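Local coordinates for protein peptidase M28 (Shewanella amazonensis SB2B, PDB 3IIB) that probably hydrolyses dipeptides or carboxy-terminal peptide bonds as a zinc-dependent, dimeric metallopeptidase of family M28, at residues V27-L30 against T31-G35; F113-L116 against Q117-Q120; E318-L321 against E322-I326; T403-T407 against L408-N412. One frame throughout, in Å; residues are numbered along the deposited sequence. Where two conformers were deposited one is given.

Contact 1: V27-L30 against T31-G35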
ATOM      1  N   VAL A  27      19.102   9.555  -6.538  1.00  3.71           N
ATOM      2  CA  VAL A  27      18.210   8.458  -6.140  1.00  3.49           C
ATOM      3  C   VAL A  27      17.204   8.091  -7.256  1.00  3.13           C
ATOM      4  O   VAL A  27      16.849   6.888  -7.435  1.00  4.05           O
ATOM      5  CB  VAL A  27      17.518   8.650  -4.768  1.00  5.53           C
ATOM      6  CG1 VAL A  27      16.623   9.875  -4.715  1.00  6.03           C
ATOM      7  CG2 VAL A  27      16.707   7.359  -4.415  1.00  5.83           C
ATOM      8  N   GLU A  28      16.807   9.082  -8.048  1.00  4.79           N
ATOM      9  CA  GLU A  28      15.964   8.793  -9.228  1.00  5.77           C
ATOM     10  C   GLU A  28      16.772   7.892 -10.176  1.00  7.27           C
ATOM     11  O   GLU A  28      16.264   6.912 -10.689  1.00  6.69           O
ATOM     12  CB  GLU A  28      15.542  10.068  -9.932  1.00  6.51           C
ATOM     13  CG  GLU A  28      14.505   9.896 -11.027  1.00  5.08           C
ATOM     14  CD  GLU A  28      15.089   9.554 -12.405  1.00  5.85           C
ATOM     15  OE1 GLU A  28      16.318   9.530 -12.600  1.00  7.30           O
ATOM     16  OE2 GLU A  28      14.273   9.311 -13.319  1.00  7.52           O
ATOM     17  N   SER A  29      18.051   8.224 -10.341  1.00  5.71           N
ATOM     18  CA  SER A  29      18.901   7.462 -11.252  1.00  2.00           C
ATOM     19  C   SER A  29      19.047   6.002 -10.816  1.00  3.92           C
ATOM     20  O   SER A  29      18.933   5.064 -11.622  1.00  3.66           O
ATOM     21  CB  SER A  29      20.234   8.168 -11.368  1.00  4.92           C
ATOM     22  OG  SER A  29      21.111   7.429 -12.223  1.00  5.65           O
ATOM     23  N   LEU A  30      19.282   5.821  -9.518  1.00  5.52           N
ATOM     24  CA  LEU A  30      19.529   4.499  -8.970  1.00  5.32           C
ATOM     25  C   LEU A  30      18.258   3.650  -9.066  1.00  3.43           C
ATOM     26  O   LEU A  30      18.272   2.492  -9.536  1.00  5.02           O
ATOM     27  CB  LEU A  30      20.004   4.618  -7.507  1.00  3.79           C
ATOM     28  CG  LEU A  30      20.250   3.324  -6.699  1.00  4.79           C
ATOM     29  CD1 LEU A  30      21.179   2.311  -7.382  1.00  3.09           C
ATOM     30  CD2 LEU A  30      20.746   3.685  -5.272  1.00  5.58           C
ATOM     31  N   THR A  31      17.141   4.232  -8.636  1.00  5.96           N
ATOM     32  CA  THR A  31      15.887   3.466  -8.591  1.00  5.85           C
ATOM     33  C   THR A  31      15.366   3.147  -9.995  1.00  6.64           C
ATOM     34  O   THR A  31      14.777   2.081 -10.203  1.00  7.42           O
ATOM     35  CB  THR A  31      14.793   4.149  -7.745  1.00  6.34           C
ATOM     36  OG1 THR A  31      14.558   5.467  -8.254  1.00  6.43           O
ATOM     37  CG2 THR A  31      15.208   4.234  -6.269  1.00  4.60           C
ATOM     38  N   VAL A  32      15.599   4.028 -10.969  1.00  6.38           N
ATOM     39  CA  VAL A  32      15.163   3.767 -12.359  1.00  6.17           C
ATOM     40  C   VAL A  32      16.133   2.872 -13.133  1.00  4.98           C
ATOM     41  O   VAL A  32      15.703   1.901 -13.762  1.00  2.65           O
ATOM     42  CB  VAL A  32      14.948   5.082 -13.133  1.00  6.67           C
ATOM     43  CG1 VAL A  32      14.613   4.803 -14.645  1.00  5.48           C
ATOM     44  CG2 VAL A  32      13.866   5.932 -12.443  1.00  4.33           C
ATOM     45  N   GLU A  33      17.438   3.169 -13.051  1.00  3.40           N
ATOM     46  CA  GLU A  33      18.429   2.506 -13.910  1.00  5.49           C
ATOM     47  C   GLU A  33      18.956   1.157 -13.348  1.00  5.09           C
ATOM     48  O   GLU A  33      19.609   0.407 -14.071  1.00  7.28           O
ATOM     49  CB  GLU A  33      19.584   3.451 -14.190  1.00  4.81           C
ATOM     50  CG  GLU A  33      19.178   4.796 -14.843  1.00  6.51           C
ATOM     51  CD  GLU A  33      20.296   5.814 -14.799  1.00  6.04           C
ATOM     52  OE1 GLU A  33      21.458   5.381 -14.845  1.00 11.27           O
ATOM     53  OE2 GLU A  33      20.041   7.039 -14.614  1.00 10.69           O
ATOM     54  N   VAL A  34      18.666   0.902 -12.079  1.00  5.18           N
ATOM     55  CA  VAL A  34      18.976  -0.344 -11.408  1.00  5.18           C
ATOM     56  C   VAL A  34      17.745  -0.952 -10.818  1.00  5.61           C
ATOM     57  O   VAL A  34      17.451  -2.106 -11.121  1.00  9.18           O
ATOM     58  CB  VAL A  34      20.052  -0.144 -10.305  1.00  6.65           C
ATOM     59  CG1 VAL A  34      20.507  -1.488  -9.700  1.00  6.24           C
ATOM     60  CG2 VAL A  34      21.249   0.611 -10.878  1.00  6.54           C
ATOM     61  N   GLY A  35      17.040  -0.231  -9.945  1.00  5.85           N
ATOM     62  CA  GLY A  35      15.930  -0.814  -9.218  1.00  8.25           C
ATOM     63  C   GLY A  35      16.406  -1.626  -8.011  1.00  6.63           C
ATOM     64  O   GLY A  35      17.480  -1.359  -7.458  1.00  9.00           O
TER
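The CD1 methyl of L30 overlaps the CG2 methyl of V34 one turn further on, at 3.9 Å, and W50 of helix 42-57 packs on both side chains. This pair spans the C-terminal end of helix 22-33, V34 being the first residue past it, as the bonding of L30 O makes plain. That oxygen accepts from V34 N at 3.0 Å, tilted from the carbonyl plane, and also from G35 N at 3.0 Å, lying in it. The chain turns away from helical geometry at V34. At G35 the backbone angles would jam a CB against the carbonyl oxygen of V34, so this position calls for glycine.

Inside the helix, V27 O is also held twice: T31 N comes to it at 2.9 Å and T31 OG1 at 2.8 Å, from opposite faces of the carbonyl plane. The hydroxyl reaches back because OG1 stands between the backbone N and the carbonyl carbon (chi1 57°), which leaves T31 CG2 to meet V27 CG2.

On another side of the helix S29 OG donates to E33 OE2 at 2.6 Å, from above the carboxylate plane, 60° out of it. W50 and K54 also bond to that hydroxyl. R215 of the second subunit forms salt bridges with both E28 and E33. Since E28 OE1 and E33 OE2 lie 4.9 Å apart, its guanidinium probably offsets the repulsion between two acids at the dimer interface.

Contact 2: F113-L116 against Q117-Q120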
ATOM      1  N   PHE A 113       1.277 -16.337  19.015  1.00  6.71           N
ATOM      2  CA  PHE A 113       2.101 -15.830  20.113  1.00  7.22           C
ATOM      3  C   PHE A 113       2.134 -14.319  20.036  1.00  7.45           C
ATOM      4  O   PHE A 113       2.185 -13.766  18.943  1.00  7.18           O
ATOM      5  CB  PHE A 113       3.516 -16.441  20.010  1.00  6.33           C
ATOM      6  CG  PHE A 113       3.502 -17.935  20.187  1.00  5.48           C
ATOM      7  CD1 PHE A 113       3.523 -18.484  21.469  1.00  8.49           C
ATOM      8  CD2 PHE A 113       3.348 -18.790  19.082  1.00  5.47           C
ATOM      9  CE1 PHE A 113       3.412 -19.874  21.650  1.00  7.82           C
ATOM     10  CE2 PHE A 113       3.241 -20.164  19.263  1.00 10.41           C
ATOM     11  CZ  PHE A 113       3.283 -20.709  20.532  1.00  7.31           C
ATOM     12  N   ASP A 114       2.024 -13.653  21.188  1.00  5.96           N
ATOM     13  CA  ASP A 114       2.098 -12.202  21.219  1.00  7.98           C
ATOM     14  C   ASP A 114       3.445 -11.694  20.717  1.00  8.77           C
ATOM     15  O   ASP A 114       3.508 -10.648  20.101  1.00  7.22           O
ATOM     16  CB  ASP A 114       1.927 -11.642  22.620  1.00  7.48           C
ATOM     17  CG  ASP A 114       0.566 -11.888  23.232  1.00 15.19           C
ATOM     18  OD1 ASP A 114      -0.423 -12.143  22.535  1.00 18.45           O
ATOM     19  OD2 ASP A 114       0.502 -11.794  24.475  1.00 20.54           O
ATOM     20  N   THR A 115       4.520 -12.421  21.015  1.00  8.10           N
ATOM     21  CA  THR A 115       5.883 -11.960  20.786  1.00  7.45           C
ATOM     22  C   THR A 115       6.793 -13.174  20.615  1.00  7.31           C
ATOM     23  O   THR A 115       6.411 -14.289  20.963  1.00  7.33           O
ATOM     24  CB  THR A 115       6.422 -11.163  21.994  1.00 10.14           C
ATOM     25  OG1 THR A 115       6.516 -12.040  23.132  1.00  9.42           O
ATOM     26  CG2 THR A 115       5.501  -9.960  22.338  1.00  8.65           C
ATOM     27  N   LEU A 116       7.982 -12.945  20.051  1.00  8.75           N
ATOM     28  CA  LEU A 116       9.074 -13.918  20.056  1.00  8.28           C
ATOM     29  C   LEU A 116       9.324 -14.510  21.450  1.00  8.01           C
ATOM     30  O   LEU A 116       9.452 -15.727  21.585  1.00  7.65           O
ATOM     31  CB  LEU A 116      10.367 -13.278  19.516  1.00 10.58           C
ATOM     32  CG  LEU A 116      11.629 -14.157  19.616  1.00 10.37           C
ATOM     33  CD1 LEU A 116      11.567 -15.405  18.709  1.00  5.14           C
ATOM     34  CD2 LEU A 116      12.875 -13.315  19.306  1.00  8.73           C
ATOM     35  N   GLN A 117       9.362 -13.671  22.488  1.00 10.39           N
ATOM     36  CA  GLN A 117       9.596 -14.177  23.847  1.00 11.61           C
ATOM     37  C   GLN A 117       8.548 -15.206  24.269  1.00 10.17           C
ATOM     38  O   GLN A 117       8.870 -16.232  24.844  1.00 11.05           O
ATOM     39  CB  GLN A 117       9.642 -13.039  24.863  1.00 11.94           C
ATOM     40  CG  GLN A 117      10.144 -13.477  26.259  1.00 20.32           C
ATOM     41  CD  GLN A 117      11.531 -14.156  26.231  1.00 33.75           C
ATOM     42  OE1 GLN A 117      11.649 -15.379  26.408  1.00 40.02           O
ATOM     43  NE2 GLN A 117      12.581 -13.358  26.002  1.00 35.75           N
ATOM     44  N   ASP A 118       7.284 -14.934  23.938  1.00 10.31           N
ATOM     45  CA  ASP A 118       6.202 -15.869  24.229  1.00 11.23           C
ATOM     46  C   ASP A 118       6.378 -17.194  23.505  1.00  8.20           C
ATOM     47  O   ASP A 118       6.187 -18.258  24.078  1.00 11.16           O
ATOM     48  CB  ASP A 118       4.857 -15.225  23.902  1.00 13.03           C
ATOM     49  CG  ASP A 118       4.515 -14.109  24.872  1.00 23.66           C
ATOM     50  OD1 ASP A 118       4.685 -14.311  26.096  1.00 26.37           O
ATOM     51  OD2 ASP A 118       4.089 -13.031  24.430  1.00 34.09           O
ATOM     52  N   LEU A 119       6.809 -17.120  22.260  1.00  8.22           N
ATOM     53  CA  LEU A 119       7.115 -18.313  21.480  1.00  7.81           C
ATOM     54  C   LEU A 119       8.268 -19.087  22.124  1.00  9.10           C
ATOM     55  O   LEU A 119       8.201 -20.313  22.270  1.00  6.48           O
ATOM     56  CB  LEU A 119       7.469 -17.913  20.056  1.00  6.09           C
ATOM     57  CG  LEU A 119       7.975 -19.009  19.147  1.00  6.04           C
ATOM     58  CD1 LEU A 119       7.006 -20.230  19.107  1.00  5.34           C
ATOM     59  CD2 LEU A 119       8.239 -18.411  17.743  1.00  5.16           C
ATOM     60  N   GLN A 120       9.306 -18.350  22.522  1.00 11.57           N
ATOM     61  CA  GLN A 120      10.477 -18.963  23.176  1.00 12.43           C
ATOM     62  C   GLN A 120      10.097 -19.649  24.502  1.00 14.37           C
ATOM     63  O   GLN A 120      10.717 -20.650  24.883  1.00 15.16           O
ATOM     64  CB  GLN A 120      11.581 -17.925  23.402  1.00 11.52           C
ATOM     65  CG  GLN A 120      12.303 -17.509  22.132  1.00 17.96           C
ATOM     66  CD  GLN A 120      13.196 -16.289  22.291  1.00 22.14           C
ATOM     67  OE1 GLN A 120      12.871 -15.349  23.029  1.00 25.44           O
ATOM     68  NE2 GLN A 120      14.318 -16.275  21.550  1.00 20.52           N
TER
HETATM   69  O   HOH W   1       2.849 -11.243  26.125  1.00 34.99           O
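The ring of F113 and the side chain of L119 form the tightly packed half of this contact. L119 CD1 stands over one face of the ring, 3.9 Å from its centroid and 17° off the normal, a CH-pi contact that is offset toward the rim. L119 CA covers the same ring at CD1 of F113, 3.6 Å away. The leucine reaches the ring with CG anti to its backbone N (chi1 173°), and L127 packs on both residues. Further along, the CG of L116 meets the amide carbon CD of Q120, while A160 of helix 145-163 touches L116, L119 and Q120.

Between the two halves lies the start of helix 116-120. T115 is its N-cap: T115 OG1 accepts from D118 N at 3.1 Å in a nearly straight bond (162°), and T115 O takes L119 N in the first regular helical bond.

The other half is polar and looser. D114 OD2 and D118 OD2 are 3.8 Å apart, their carboxylate planes close to perpendicular, with one water donating to D114 OD2 at 2.9 Å and to D118 OD2 at 2.8 Å. The second oxygen of D114 is in a salt bridge with R112. D118 OD2 also lies beside the T115 hydroxyl, at best a weak bond.

The closeness of the two acids is probably unfavourable in itself, and is likely to be eased by the shared water, which donates to both, and by the salt bridge of D114 to R112; acidic side chains around the first turn are likely to interact favourably with the positive end of the helix dipole.

Contact 3: E318-L321 against E322-I326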
ATOM      1  N   GLU A 318      42.009  -2.209   8.437  1.00  7.98           N
ATOM      2  CA  GLU A 318      42.487  -2.290   9.810  1.00 10.54           C
ATOM      3  C   GLU A 318      43.683  -1.369  10.084  1.00 10.16           C
ATOM      4  O   GLU A 318      43.659  -0.630  11.060  1.00 10.80           O
ATOM      5  CB  GLU A 318      42.868  -3.747  10.132  1.00 13.85           C
ATOM      6  CG  GLU A 318      43.453  -3.959  11.501  1.00 21.77           C
ATOM      7  CD  GLU A 318      43.925  -5.394  11.716  1.00 37.59           C
ATOM      8  OE1 GLU A 318      43.896  -6.206  10.760  1.00 40.94           O
ATOM      9  OE2 GLU A 318      44.339  -5.698  12.852  1.00 48.69           O
ATOM     10  N   ALA A 319      44.695  -1.395   9.216  1.00  7.50           N
ATOM     11  CA  ALA A 319      45.913  -0.588   9.421  1.00  8.37           C
ATOM     12  C   ALA A 319      45.649   0.907   9.217  1.00 10.83           C
ATOM     13  O   ALA A 319      46.468   1.711   9.614  1.00  9.27           O
ATOM     14  CB  ALA A 319      47.044  -1.019   8.472  1.00 11.19           C
ATOM     15  N   GLU A 320      44.533   1.247   8.549  1.00  8.36           N
ATOM     16  CA  GLU A 320      44.166   2.612   8.235  1.00  5.69           C
ATOM     17  C   GLU A 320      43.196   3.219   9.258  1.00  6.32           C
ATOM     18  O   GLU A 320      42.917   4.420   9.210  1.00  6.25           O
ATOM     19  CB  GLU A 320      43.516   2.644   6.852  1.00  9.25           C
ATOM     20  CG  GLU A 320      43.530   3.993   6.192  1.00  6.96           C
ATOM     21  CD  GLU A 320      42.682   4.045   4.910  1.00 14.15           C
ATOM     22  OE1 GLU A 320      41.636   3.354   4.841  1.00  8.07           O
ATOM     23  OE2 GLU A 320      43.007   4.846   3.992  1.00 15.46           O
ATOM     24  N   LEU A 321      42.635   2.400  10.143  1.00  6.97           N
ATOM     25  CA  LEU A 321      41.561   2.889  11.047  1.00  5.70           C
ATOM     26  C   LEU A 321      42.026   3.976  11.997  1.00  5.29           C
ATOM     27  O   LEU A 321      41.256   4.847  12.408  1.00  4.66           O
ATOM     28  CB  LEU A 321      40.972   1.737  11.868  1.00  7.21           C
ATOM     29  CG  LEU A 321      40.161   0.724  11.026  1.00  7.44           C
ATOM     30  CD1 LEU A 321      39.465  -0.315  11.897  1.00  8.04           C
ATOM     31  CD2 LEU A 321      39.141   1.369  10.084  1.00  7.62           C
ATOM     32  N   GLU A 322      43.288   3.905  12.403  1.00  8.10           N
ATOM     33  CA  GLU A 322      43.797   4.917  13.296  1.00  8.57           C
ATOM     34  C   GLU A 322      43.727   6.290  12.651  1.00  7.26           C
ATOM     35  O   GLU A 322      43.575   7.289  13.349  1.00  7.40           O
ATOM     36  CB  GLU A 322      45.247   4.598  13.665  1.00 10.75           C
ATOM     37  CG  GLU A 322      45.764   5.372  14.819  1.00 24.72           C
ATOM     38  CD  GLU A 322      46.993   4.692  15.406  1.00 42.07           C
ATOM     39  OE1 GLU A 322      48.110   4.958  14.895  1.00 48.51           O
ATOM     40  OE2 GLU A 322      46.840   3.950  16.404  1.00 42.16           O
ATOM     41  N   LYS A 323      43.852   6.338  11.329  1.00  7.73           N
ATOM     42  CA  LYS A 323      43.739   7.586  10.576  0.50  6.84           C
ATOM     43  C   LYS A 323      42.307   7.959  10.145  1.00  4.96           C
ATOM     44  O   LYS A 323      42.113   8.955   9.468  1.00  6.43           O
ATOM     45  CB  LYS A 323      44.670   7.535   9.362  0.50  8.17           C
ATOM     46  CG  LYS A 323      46.155   7.726   9.713  0.50  9.17           C
ATOM     47  CD  LYS A 323      46.446   9.173  10.104  0.50 16.71           C
ATOM     48  CE  LYS A 323      47.928   9.402  10.372  0.50 21.46           C
ATOM     49  NZ  LYS A 323      48.248  10.843  10.590  0.50 14.90           N
ATOM     50  N   HIS A 324      41.304   7.156  10.507  1.00  5.13           N
ATOM     51  CA  HIS A 324      39.898   7.515  10.306  1.00  3.87           C
ATOM     52  C   HIS A 324      39.520   8.509  11.380  1.00  5.08           C
ATOM     53  O   HIS A 324      39.527   8.186  12.561  1.00  7.97           O
ATOM     54  CB  HIS A 324      38.978   6.306  10.363  1.00  3.78           C
ATOM     55  CG  HIS A 324      38.967   5.526   9.101  1.00  3.72           C
ATOM     56  ND1 HIS A 324      40.120   5.003   8.550  1.00  5.34           N
ATOM     57  CD2 HIS A 324      37.965   5.231   8.239  1.00  7.40           C
ATOM     58  CE1 HIS A 324      39.816   4.391   7.422  1.00  9.27           C
ATOM     59  NE2 HIS A 324      38.520   4.528   7.200  1.00 10.70           N
ATOM     60  N   TYR A 325      39.287   9.740  10.995  1.00  2.71           N
ATOM     61  CA  TYR A 325      39.002  10.783  11.966  1.00  2.11           C
ATOM     62  C   TYR A 325      37.625  10.546  12.610  1.00  5.12           C
ATOM     63  O   TYR A 325      37.488  10.564  13.832  1.00  4.14           O
ATOM     64  CB  TYR A 325      39.083  12.132  11.268  1.00  5.51           C
ATOM     65  CG  TYR A 325      38.867  13.313  12.189  1.00  5.05           C
ATOM     66  CD1 TYR A 325      39.753  13.592  13.233  1.00  5.04           C
ATOM     67  CD2 TYR A 325      37.804  14.171  11.983  1.00  2.89           C
ATOM     68  CE1 TYR A 325      39.539  14.696  14.070  1.00  6.62           C
ATOM     69  CE2 TYR A 325      37.575  15.263  12.843  1.00  2.97           C
ATOM     70  CZ  TYR A 325      38.457  15.518  13.833  1.00  2.00           C
ATOM     71  OH  TYR A 325      38.190  16.595  14.651  1.00  4.73           O
ATOM     72  N   ILE A 326      36.612  10.338  11.768  1.00  3.83           N
ATOM     73  CA  ILE A 326      35.246  10.085  12.210  1.00  4.89           C
ATOM     74  C   ILE A 326      34.531   9.415  11.082  1.00  4.28           C
ATOM     75  O   ILE A 326      34.879   9.623   9.910  1.00  5.09           O
ATOM     76  CB  ILE A 326      34.535  11.379  12.634  1.00  5.14           C
ATOM     77  CG1 ILE A 326      33.231  11.062  13.389  1.00  4.61           C
ATOM     78  CG2 ILE A 326      34.262  12.268  11.417  1.00  4.78           C
ATOM     79  CD1 ILE A 326      32.790  12.193  14.368  1.00  3.05           C
TER
HETATM   80  O   HOH W   2      44.859   1.418  12.525  1.00 11.04           O
HETATM   81  O   HOH W   3      46.195   4.490  10.259  1.00 15.06           O
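E320 O is gripped by two donors: H324 ND1 at 2.9 Å and, more weakly, K323 N at 3.0 Å. The imidazole nitrogen lies 56° above the carbonyl plane, yet the oxygen itself is almost in the ring plane of H324, only 7° out. The ring is thus held at its edge. Over one face sits L321 CD2, 4.1 Å from the centroid and nearly above the centre, a CH-pi contact. H324 N closes the turn onto L321 O at 3.0 Å.

E320 OE1 comes within 3.3 Å of H324 CE1, but its main partner is R296, in a salt bridge, and H317 bonds to it too. The other ring nitrogen, H324 NE2, is hydrogen-bonded to the Y313 hydroxyl. An alanine at H324 would remove the ring, and is likely to leave the Y313 hydroxyl without its mate and E320 O with the weak backbone bond as its remaining grip here.

The turn joins helix 308-316 to strand 324-329. That strand runs parallel to strand 247-257 in the large sheet, where K323 and Y325 bond to I251 through their backbones and H324 packs on I251 and L253; I326 reaches helix 413-432.

Contact 4: T403-T407 against L408-N412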
ATOM      1  N   THR A 403       9.272  -3.400   1.960  1.00  5.11           N
ATOM      2  CA  THR A 403       8.079  -3.749   1.181  1.00  6.48           C
ATOM      3  C   THR A 403       8.235  -3.477  -0.295  1.00  6.12           C
ATOM      4  O   THR A 403       9.146  -2.721  -0.708  1.00  4.53           O
ATOM      5  CB  THR A 403       6.842  -2.938   1.648  1.00  6.32           C
ATOM      6  OG1 THR A 403       6.983  -1.572   1.204  1.00  4.05           O
ATOM      7  CG2 THR A 403       6.674  -3.037   3.192  1.00  5.98           C
ATOM      8  N   PRO A 404       7.297  -3.995  -1.113  1.00  5.79           N
ATOM      9  CA  PRO A 404       7.225  -3.523  -2.507  1.00  5.15           C
ATOM     10  C   PRO A 404       6.891  -2.048  -2.677  1.00  4.70           C
ATOM     11  O   PRO A 404       6.973  -1.545  -3.790  1.00  6.37           O
ATOM     12  CB  PRO A 404       6.124  -4.391  -3.134  1.00  4.29           C
ATOM     13  CG  PRO A 404       6.032  -5.626  -2.201  1.00  8.07           C
ATOM     14  CD  PRO A 404       6.360  -5.113  -0.848  1.00  6.60           C
ATOM     15  N   ASN A 405       6.462  -1.401  -1.593  1.00  4.18           N
ATOM     16  CA  ASN A 405       6.118  -0.011  -1.590  1.00  2.00           C
ATOM     17  C   ASN A 405       7.314   0.899  -1.322  1.00  5.23           C
ATOM     18  O   ASN A 405       7.148   2.113  -1.293  1.00  5.00           O
ATOM     19  CB  ASN A 405       5.034   0.227  -0.545  1.00  3.36           C
ATOM     20  CG  ASN A 405       3.977   1.203  -0.982  1.00  3.49           C
ATOM     21  OD1 ASN A 405       3.883   1.589  -2.155  1.00  5.78           O
ATOM     22  ND2 ASN A 405       3.132   1.613  -0.013  1.00  3.71           N
ATOM     23  N   ASP A 406       8.523   0.350  -1.169  1.00  4.82           N
ATOM     24  CA  ASP A 406       9.740   1.180  -1.035  1.00  5.36           C
ATOM     25  C   ASP A 406      10.189   1.686  -2.404  1.00  4.40           C
ATOM     26  O   ASP A 406      11.073   1.093  -3.068  1.00  4.40           O
ATOM     27  CB  ASP A 406      10.862   0.437  -0.316  1.00  5.68           C
ATOM     28  CG  ASP A 406      12.072   1.318  -0.118  1.00  3.52           C
ATOM     29  OD1 ASP A 406      11.924   2.516  -0.455  1.00  4.12           O
ATOM     30  OD2 ASP A 406      13.123   0.855   0.381  1.00  5.04           O
ATOM     31  N   THR A 407       9.535   2.766  -2.816  1.00  4.53           N
ATOM     32  CA  THR A 407       9.670   3.312  -4.163  1.00  4.68           C
ATOM     33  C   THR A 407       9.980   4.800  -4.103  1.00  2.00           C
ATOM     34  O   THR A 407       9.797   5.449  -3.069  1.00  3.69           O
ATOM     35  CB  THR A 407       8.385   3.056  -5.020  1.00  5.00           C
ATOM     36  OG1 THR A 407       7.253   3.632  -4.386  1.00  2.00           O
ATOM     37  CG2 THR A 407       8.120   1.561  -5.231  1.00  3.62           C
ATOM     38  N   LEU A 408      10.394   5.344  -5.242  1.00  4.24           N
ATOM     39  CA  LEU A 408      10.959   6.693  -5.295  1.00  4.19           C
ATOM     40  C   LEU A 408      10.002   7.732  -4.761  1.00  6.14           C
ATOM     41  O   LEU A 408      10.411   8.724  -4.126  1.00  6.95           O
ATOM     42  CB  LEU A 408      11.369   7.014  -6.744  1.00  4.41           C
ATOM     43  CG  LEU A 408      11.898   8.428  -7.057  1.00  5.73           C
ATOM     44  CD1 LEU A 408      13.211   8.720  -6.355  1.00  5.01           C
ATOM     45  CD2 LEU A 408      12.000   8.597  -8.562  1.00  5.01           C
ATOM     46  N   ASP A 409       8.723   7.544  -5.086  1.00  6.80           N
ATOM     47  CA  ASP A 409       7.673   8.478  -4.680  1.00  6.14           C
ATOM     48  C   ASP A 409       7.462   8.579  -3.175  1.00  5.95           C
ATOM     49  O   ASP A 409       6.683   9.450  -2.722  1.00  7.81           O
ATOM     50  CB  ASP A 409       6.382   8.077  -5.352  1.00  5.86           C
ATOM     51  CG  ASP A 409       6.036   6.602  -5.104  1.00  3.33           C
ATOM     52  OD1 ASP A 409       6.527   5.742  -5.891  1.00  5.88           O
ATOM     53  OD2 ASP A 409       5.373   6.352  -4.065  1.00  5.56           O
ATOM     54  N   LYS A 410       8.096   7.688  -2.409  1.00  5.89           N
ATOM     55  CA  LYS A 410       8.077   7.781  -0.961  1.00  4.83           C
ATOM     56  C   LYS A 410       9.050   8.821  -0.388  1.00  6.79           C
ATOM     57  O   LYS A 410       8.941   9.150   0.778  1.00  8.10           O
ATOM     58  CB  LYS A 410       8.311   6.431  -0.311  1.00  6.04           C
ATOM     59  CG  LYS A 410       7.297   5.315  -0.756  1.00  6.08           C
ATOM     60  CD  LYS A 410       5.814   5.765  -0.728  1.00  7.73           C
ATOM     61  CE  LYS A 410       4.860   4.624  -1.126  1.00  6.08           C
ATOM     62  NZ  LYS A 410       5.250   3.998  -2.423  1.00  4.88           N
ATOM     63  N   ILE A 411       9.989   9.296  -1.194  1.00  6.78           N
ATOM     64  CA  ILE A 411      10.995  10.272  -0.754  1.00  8.08           C
ATOM     65  C   ILE A 411      10.398  11.675  -0.885  1.00  7.65           C
ATOM     66  O   ILE A 411       9.903  12.045  -1.964  1.00  6.54           O
ATOM     67  CB  ILE A 411      12.264  10.147  -1.625  1.00  7.53           C
ATOM     68  CG1 ILE A 411      12.981   8.814  -1.315  1.00  6.38           C
ATOM     69  CG2 ILE A 411      13.230  11.345  -1.461  1.00  5.65           C
ATOM     70  CD1 ILE A 411      14.159   8.595  -2.153  1.00 12.11           C
ATOM     71  N   ASN A 412      10.424  12.417   0.220  1.00  7.05           N
ATOM     72  CA  ASN A 412      10.073  13.813   0.247  1.00  8.02           C
ATOM     73  C   ASN A 412      11.313  14.571  -0.176  1.00  7.91           C
ATOM     74  O   ASN A 412      12.315  14.495   0.531  1.00  8.01           O
ATOM     75  CB  ASN A 412       9.673  14.244   1.662  1.00 10.39           C
ATOM     76  CG  ASN A 412       9.333  15.720   1.757  1.00 14.64           C
ATOM     77  OD1 ASN A 412      10.135  16.593   1.447  1.00 14.20           O
ATOM     78  ND2 ASN A 412       8.122  16.009   2.190  1.00 27.67           N
TER
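K410 CB lies 3.3 Å from T407 O, the carbonyl that also accepts K410 N and so closes a short 3-10 turn. CG, anti to the carbonyl carbon (chi1 -56°), lies 3.3 Å from N405 O; a bend at chi2 then carries CD past the same oxygen at a longer distance. The lysine chain runs roughly at a right angle to the N405 side chain, with CE 3.4 Å from N405 OD1. A second bend, at chi4, puts NZ amid oxygens: N405 OD1 at 2.8 Å, approached from well above the amide plane, N405 O at 2.9 Å, D409 OD2 at 2.9 Å in a salt bridge, and T407 OG1 in a weak bond. H178 O of the second subunit adds another acceptor, so the ammonium faces more oxygens than it has hydrogens.

T407 OG1 stands between its backbone N and carbonyl carbon (chi1 58°) and donates to D409 OD1 at 2.7 Å, on the syn side. D409 OD2 has H178 ND1 of the second subunit as its strongest partner. A methionine in place of K410 would probably leave D409 OD2 without its neighbouring positive charge and N405 O and OD1 without the ammonium that joins them.

Next to this network, D406 accepts from the backbone nitrogens of I268 and D269 at the start of helix 267-285, and D269 is a zinc ligand. L408 rests on helix 22-33, I411 lies between that helix and helix 267-285, and N412 caps helix 413-432.

In the fold
Contacts 1 and 4 belong together, their centres 12 Å apart: V27 CG2 meets I411 CD1 at 3.6 Å and E28 CG meets L408 CD2 at 3.7 Å. Both also touch the second subunit, consistent with a dimer required for activity. Neither binds metal, but both lie near the zinc site: the side chain of L30 is about 11 Å from a zinc ion, that of I411 about 12 Å, and contact 4 reaches the ligand D269 through D406. Contacts 2 and 3 lie away from the metal site and touch no other chain of the assembly. Their centres are 42 Å apart, and even the nearest atoms of contacts 2 and 4 are about 19 Å apart.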